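Local coordinates for squalene synthase HpnC (Alicyclobacillus acidocaldarius subsp. acidocaldarius, PDB 4HD1), which probably condenses isoprenoid diphosphates in a head-to-head, squalene-synthase-like reaction, as an all-helical member of the squalene/phytoene synthase family, at residues Leu253-Ile256 against Arg257-Gly260; Arg20-Arg23 against Ser24-Asn28. All blocks are in the same frame, centred on the assembly; numbering follows the deposited sequence.

How the contacts relate
Following the chain from its N terminus, contact 2 comes first: residues 20-28 form the last turns of helix 12-25 and the turn that leads into the short helix 29-32. Contact 1 comes near the other end of the modelled chain, where residues 253-260 finish helix 236-257. The two are in series, neither nesting nor crossing, and each spans a single helix end rather than closing a long loop. The centres of contact 1 and contact 2 lie about 29 Å apart. The nearest atoms of contact 1 and contact 2 are about 15 Å apart, without touching. Contact 2 faces helix 41-56, whereas contact 1 packs against helices 152-172 and 207-227 within the same all-helical fold.

Contact 1 of 2, residues Leu253-Ile256 against Arg257-Gly260; sequences LAAI and RRQG
Arg257 lies back along its own helix over Leu253 and Ala254, one turn earlier. Its CB is 3.6 Å from Ala254 O, and CG comes to 3.3 Å from Leu253 O. CG is anti to the carbonyl carbon (chi1 -63°), and the chain then runs extended to NE, carrying the guanidinium back past Leu253. There one guanidinium face looks onto Leu253 O, NH1 rests 3.8 Å from Ala254 CA, and NH2 lies 4.1 Å from Leu253 CB and hydrogen-bonds Gln221 on helix 207-227. Arginine suits this place because its long aliphatic stem can follow the helix while its charged tip meets a polar partner; an alanine here would probably leave the Gln221 amide without that bond and uncover the flank of Leu253.

On another side, Arg258 bends at chi2 and chi3 to lay one guanidinium face over Ala255 CA, with NH1 3.6 Å from Ala255 CB; the small alanine leaves room for this flat group. Gln259 turns its amide back so that NE2 donates to Ala255 O over 2.8 Å. The donor stands 65° out of the carbonyl plane, while the oxygen lies near the amide plane. Ile256, apolar as its buried place requires, packs on Ile213, Val217 and Met171 of helices 207-227 and 152-172.

Arg257 N to Leu253 O and Arg258 N to Ala254 O are the last i to i-4 bonds here, and Gly260 N turns to Arg257 O at 3.1 Å. With Tyr261 N reaching Ile256 O and Gly260 taking the positive phi that glycine tolerates easily, this is a Schellman motif.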
ATOM      1  N   LEU A 253      -6.550 -14.862  -2.981  1.00 76.33           N
ATOM      2  CA  LEU A 253      -7.945 -15.222  -2.721  1.00 77.43           C
ATOM      3  C   LEU A 253      -8.210 -16.690  -3.044  1.00 82.64           C
ATOM      4  O   LEU A 253      -8.880 -17.387  -2.282  1.00 86.12           O
ATOM      5  CB  LEU A 253      -8.899 -14.333  -3.525  1.00 70.60           C
ATOM      6  CG  LEU A 253      -8.871 -12.820  -3.276  1.00 66.61           C
ATOM      7  CD1 LEU A 253      -9.914 -12.131  -4.145  1.00 64.85           C
ATOM      8  CD2 LEU A 253      -9.065 -12.468  -1.805  1.00 64.19           C
ATOM      9  N   ALA A 254      -7.663 -17.145  -4.169  1.00 84.05           N
ATOM     10  CA  ALA A 254      -7.848 -18.516  -4.635  1.00 84.68           C
ATOM     11  C   ALA A 254      -7.261 -19.542  -3.669  1.00 82.75           C
ATOM     12  O   ALA A 254      -7.845 -20.598  -3.461  1.00 88.17           O
ATOM     13  CB  ALA A 254      -7.264 -18.686  -6.034  1.00 82.95           C
ATOM     14  N   ALA A 255      -6.118 -19.221  -3.068  1.00 81.72           N
ATOM     15  CA  ALA A 255      -5.504 -20.094  -2.062  1.00 87.29           C
ATOM     16  C   ALA A 255      -6.320 -20.146  -0.767  1.00 90.75           C
ATOM     17  O   ALA A 255      -6.367 -21.185  -0.103  1.00100.06           O
ATOM     18  CB  ALA A 255      -4.073 -19.666  -1.776  1.00 82.59           C
ATOM     19  N   ILE A 256      -6.951 -19.025  -0.414  1.00 86.67           N
ATOM     20  CA  ILE A 256      -7.826 -18.950   0.761  1.00 86.62           C
ATOM     21  C   ILE A 256      -9.062 -19.827   0.551  1.00 87.55           C
ATOM     22  O   ILE A 256      -9.447 -20.594   1.438  1.00 88.20           O
ATOM     23  CB  ILE A 256      -8.219 -17.487   1.092  1.00 85.06           C
ATOM     24  CG1 ILE A 256      -7.003 -16.718   1.627  1.00 79.24           C
ATOM     25  CG2 ILE A 256      -9.359 -17.434   2.108  1.00 79.80           C
ATOM     26  CD1 ILE A 256      -7.144 -15.211   1.585  1.00 76.14           C
ATOM     27  N   ARG A 257      -9.659 -19.717  -0.633  1.00 87.12           N
ATOM     28  CA  ARG A 257     -10.783 -20.565  -1.033  1.00 91.48           C
ATOM     29  C   ARG A 257     -10.402 -22.046  -1.001  1.00 91.86           C
ATOM     30  O   ARG A 257     -11.167 -22.879  -0.515  1.00 90.83           O
ATOM     31  CB  ARG A 257     -11.281 -20.181  -2.431  1.00 85.02           C
ATOM     32  CG  ARG A 257     -11.836 -18.773  -2.524  1.00 80.75           C
ATOM     33  CD  ARG A 257     -12.752 -18.621  -3.722  1.00 83.21           C
ATOM     34  NE  ARG A 257     -13.000 -17.213  -4.016  1.00 85.29           N
ATOM     35  CZ  ARG A 257     -12.270 -16.483  -4.855  1.00 85.09           C
ATOM     36  NH1 ARG A 257     -11.243 -17.029  -5.492  1.00 87.88           N
ATOM     37  NH2 ARG A 257     -12.568 -15.206  -5.059  1.00 77.64           N
ATOM     38  N   ARG A 258      -9.209 -22.350  -1.508  1.00 91.67           N
ATOM     39  CA  ARG A 258      -8.669 -23.708  -1.544  1.00 99.47           C
ATOM     40  C   ARG A 258      -8.185 -24.166  -0.160  1.00105.63           C
ATOM     41  O   ARG A 258      -7.586 -25.234  -0.024  1.00112.72           O
ATOM     42  CB  ARG A 258      -7.521 -23.762  -2.559  1.00105.22           C
ATOM     43  CG  ARG A 258      -6.993 -25.151  -2.896  1.00112.17           C
ATOM     44  CD  ARG A 258      -5.503 -25.098  -3.211  1.00119.67           C
ATOM     45  NE  ARG A 258      -5.195 -24.121  -4.256  1.00116.68           N
ATOM     46  CZ  ARG A 258      -4.307 -23.133  -4.140  1.00109.78           C
ATOM     47  NH1 ARG A 258      -3.614 -22.964  -3.015  1.00102.10           N
ATOM     48  NH2 ARG A 258      -4.114 -22.307  -5.160  1.00 99.09           N
ATOM     49  N   GLN A 259      -8.438 -23.352   0.862  1.00107.98           N
ATOM     50  CA  GLN A 259      -8.138 -23.722   2.245  1.00109.83           C
ATOM     51  C   GLN A 259      -9.398 -23.678   3.101  1.00104.51           C
ATOM     52  O   GLN A 259      -9.322 -23.671   4.330  1.00102.66           O
ATOM     53  CB  GLN A 259      -7.054 -22.815   2.833  1.00108.20           C
ATOM     54  CG  GLN A 259      -5.638 -23.250   2.494  1.00115.11           C
ATOM     55  CD  GLN A 259      -4.603 -22.187   2.814  1.00116.35           C
ATOM     56  OE1 GLN A 259      -3.729 -22.392   3.656  1.00118.34           O
ATOM     57  NE2 GLN A 259      -4.699 -21.043   2.146  1.00115.10           N
ATOM     58  N   GLY A 260     -10.551 -23.653   2.435  1.00100.98           N
ATOM     59  CA  GLY A 260     -11.848 -23.604   3.103  1.00100.11           C
ATOM     60  C   GLY A 260     -12.015 -22.395   4.001  1.00 98.14           C
ATOM     61  O   GLY A 260     -12.707 -22.465   5.017  1.00 99.59           O
TER

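Contact 2 of 2, residues Arg20-Arg23 against Ser24-Asn28; sequences RLTR and SHYEN
The C-terminal turn of helix 12-25, where Tyr26 is the first residue to leave helical geometry, brings Thr22 and Tyr26 together. Tyr26 N donates to Thr22 O over 2.9 Å, and the same carbonyl oxygen lies at the edge of the tyrosine ring, 3.5 Å from CD2. Thr22 CG2 meets that CD2 at 4.1 Å: OG1 sits beside the backbone N (chi1 -66°), bonded to Cys18 O, which puts the methyl anti to that N and facing the ring. A threonine fits well here: one branch serves the ring and the other the preceding turn.

His25 approaches the ring differently, its CD2 sitting 3.4 Å above the plane of the Tyr26 ring, displaced from the ring centre to its margin. Its CB passes 3.3 Å from Leu21 O, which also accepts the bond from His25 N. Ser24 N bonds Arg20 O at 3.0 Å; its small side chain folds back toward the same turn, with OG 3.4 Å from Leu21 O.

Helix 41-56 lies against the side of this turn that carries Thr22, His25 and Tyr26. The imidazole leads away from residues 20-23 to Asp55, where the NE2 to OD2 bond is likely to orient it, and Arg52 NH1 bonds Leu21 O. Tyr26 meets Tyr48 edge-to-face and also touches Cys51, so polar and aromatic contacts together join the end of helix 12-25 to helix 41-56.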
ATOM      1  N   ARG A  20      19.042   2.138  -3.316  1.00 61.14           N
ATOM      2  CA  ARG A  20      19.578   1.268  -2.258  1.00 63.36           C
ATOM      3  C   ARG A  20      18.556   0.993  -1.161  1.00 62.14           C
ATOM      4  O   ARG A  20      18.324  -0.164  -0.805  1.00 64.33           O
ATOM      5  CB  ARG A  20      20.827   1.882  -1.622  1.00 66.36           C
ATOM      6  CG  ARG A  20      22.142   1.286  -2.092  1.00 70.76           C
ATOM      7  CD  ARG A  20      23.233   1.432  -1.033  1.00 75.07           C
ATOM      8  NE  ARG A  20      23.464   2.825  -0.642  1.00 71.85           N
ATOM      9  CZ  ARG A  20      23.018   3.387   0.482  1.00 72.57           C
ATOM     10  NH1 ARG A  20      22.312   2.688   1.363  1.00 78.11           N
ATOM     11  NH2 ARG A  20      23.281   4.661   0.729  1.00 71.11           N
ATOM     12  N   LEU A  21      17.959   2.061  -0.627  1.00 60.62           N
ATOM     13  CA  LEU A  21      16.974   1.951   0.450  1.00 62.45           C
ATOM     14  C   LEU A  21      15.806   1.092  -0.006  1.00 66.47           C
ATOM     15  O   LEU A  21      15.310   0.252   0.753  1.00 72.60           O
ATOM     16  CB  LEU A  21      16.478   3.332   0.906  1.00 62.55           C
ATOM     17  CG  LEU A  21      17.497   4.361   1.441  1.00 65.04           C
ATOM     18  CD1 LEU A  21      16.828   5.710   1.706  1.00 62.83           C
ATOM     19  CD2 LEU A  21      18.274   3.876   2.669  1.00 60.42           C
ATOM     20  N   THR A  22      15.388   1.288  -1.256  1.00 64.42           N
ATOM     21  CA  THR A  22      14.276   0.542  -1.823  1.00 65.65           C
ATOM     22  C   THR A  22      14.606  -0.940  -1.995  1.00 66.43           C
ATOM     23  O   THR A  22      13.878  -1.799  -1.482  1.00 68.37           O
ATOM     24  CB  THR A  22      13.783   1.174  -3.143  1.00 63.27           C
ATOM     25  OG1 THR A  22      13.226   2.467  -2.861  1.00 62.51           O
ATOM     26  CG2 THR A  22      12.729   0.297  -3.820  1.00 62.45           C
ATOM     27  N   ARG A  23      15.703  -1.239  -2.687  1.00 66.06           N
ATOM     28  CA  ARG A  23      16.074  -2.631  -2.962  1.00 73.67           C
ATOM     29  C   ARG A  23      16.332  -3.454  -1.699  1.00 75.83           C
ATOM     30  O   ARG A  23      15.983  -4.631  -1.652  1.00 81.45           O
ATOM     31  CB  ARG A  23      17.254  -2.713  -3.937  1.00 75.05           C
ATOM     32  CG  ARG A  23      16.885  -2.297  -5.356  1.00 82.68           C
ATOM     33  CD  ARG A  23      18.067  -2.363  -6.315  1.00 98.42           C
ATOM     34  NE  ARG A  23      18.288  -3.709  -6.851  1.00103.72           N
ATOM     35  CZ  ARG A  23      19.363  -4.462  -6.610  1.00101.40           C
ATOM     36  NH1 ARG A  23      20.351  -4.019  -5.839  1.00 89.16           N
ATOM     37  NH2 ARG A  23      19.453  -5.669  -7.153  1.00108.68           N
ATOM     38  N   SER A  24      16.904  -2.835  -0.670  1.00 74.86           N
ATOM     39  CA  SER A  24      17.169  -3.543   0.582  1.00 78.67           C
ATOM     40  C   SER A  24      15.906  -3.763   1.421  1.00 79.72           C
ATOM     41  O   SER A  24      15.807  -4.759   2.133  1.00 85.73           O
ATOM     42  CB  SER A  24      18.229  -2.819   1.412  1.00 77.79           C
ATOM     43  OG  SER A  24      17.651  -1.769   2.168  1.00 74.64           O
ATOM     44  N   HIS A  25      14.953  -2.838   1.337  1.00 80.26           N
ATOM     45  CA  HIS A  25      13.716  -2.924   2.127  1.00 84.22           C
ATOM     46  C   HIS A  25      12.650  -3.784   1.498  1.00 86.54           C
ATOM     47  O   HIS A  25      11.959  -4.522   2.198  1.00 91.25           O
ATOM     48  CB  HIS A  25      13.166  -1.530   2.434  1.00 84.90           C
ATOM     49  CG  HIS A  25      11.980  -1.528   3.375  1.00 93.41           C
ATOM     50  ND1 HIS A  25      12.110  -1.685   4.705  1.00 99.99           N
ATOM     51  CD2 HIS A  25      10.616  -1.368   3.131  1.00 97.78           C
ATOM     52  CE1 HIS A  25      10.894  -1.636   5.285  1.00 99.96           C
ATOM     53  NE2 HIS A  25       9.981  -1.441   4.321  1.00 95.20           N
ATOM     54  N   TYR A  26      12.497  -3.698   0.178  1.00 84.32           N
ATOM     55  CA  TYR A  26      11.460  -4.458  -0.526  1.00 85.19           C
ATOM     56  C   TYR A  26      12.067  -5.629  -1.295  1.00 87.58           C
ATOM     57  O   TYR A  26      12.655  -5.444  -2.363  1.00 81.77           O
ATOM     58  CB  TYR A  26      10.648  -3.550  -1.466  1.00 82.96           C
ATOM     59  CG  TYR A  26       9.927  -2.400  -0.779  1.00 82.30           C
ATOM     60  CD1 TYR A  26       8.623  -2.554  -0.296  1.00 84.38           C
ATOM     61  CD2 TYR A  26      10.546  -1.156  -0.620  1.00 76.99           C
ATOM     62  CE1 TYR A  26       7.962  -1.504   0.330  1.00 82.94           C
ATOM     63  CE2 TYR A  26       9.894  -0.101   0.003  1.00 76.33           C
ATOM     64  CZ  TYR A  26       8.606  -0.281   0.477  1.00 82.55           C
ATOM     65  OH  TYR A  26       7.954   0.762   1.098  1.00 87.60           O
ATOM     66  N   GLU A  27      11.916  -6.832  -0.745  1.00120.51           N
ATOM     67  CA  GLU A  27      12.526  -8.040  -1.308  1.00120.29           C
ATOM     68  C   GLU A  27      12.065  -8.352  -2.730  1.00109.45           C
ATOM     69  O   GLU A  27      12.821  -8.907  -3.521  1.00108.27           O
ATOM     70  CB  GLU A  27      12.312  -9.259  -0.396  1.00128.28           C
ATOM     71  CG  GLU A  27      10.877  -9.506   0.061  1.00144.18           C
ATOM     72  CD  GLU A  27      10.580  -8.927   1.438  1.00156.89           C
ATOM     73  OE1 GLU A  27      10.687  -7.693   1.614  1.00152.73           O
ATOM     74  OE2 GLU A  27      10.226  -9.707   2.348  1.00163.63           O
ATOM     75  N   ASN A  28      10.834  -7.978  -3.052  1.00107.77           N
ATOM     76  CA  ASN A  28      10.259  -8.317  -4.342  1.00111.00           C
ATOM     77  C   ASN A  28      10.236  -7.181  -5.355  1.00106.12           C
ATOM     78  O   ASN A  28       9.464  -7.226  -6.313  1.00101.32           O
ATOM     79  CB  ASN A  28       8.849  -8.870  -4.145  1.00118.33           C
ATOM     80  CG  ASN A  28       8.856 -10.298  -3.656  1.00126.17           C
ATOM     81  OD1 ASN A  28       9.345 -11.195  -4.345  1.00119.21           O
ATOM     82  ND2 ASN A  28       8.313 -10.522  -2.463  1.00132.81           N
TER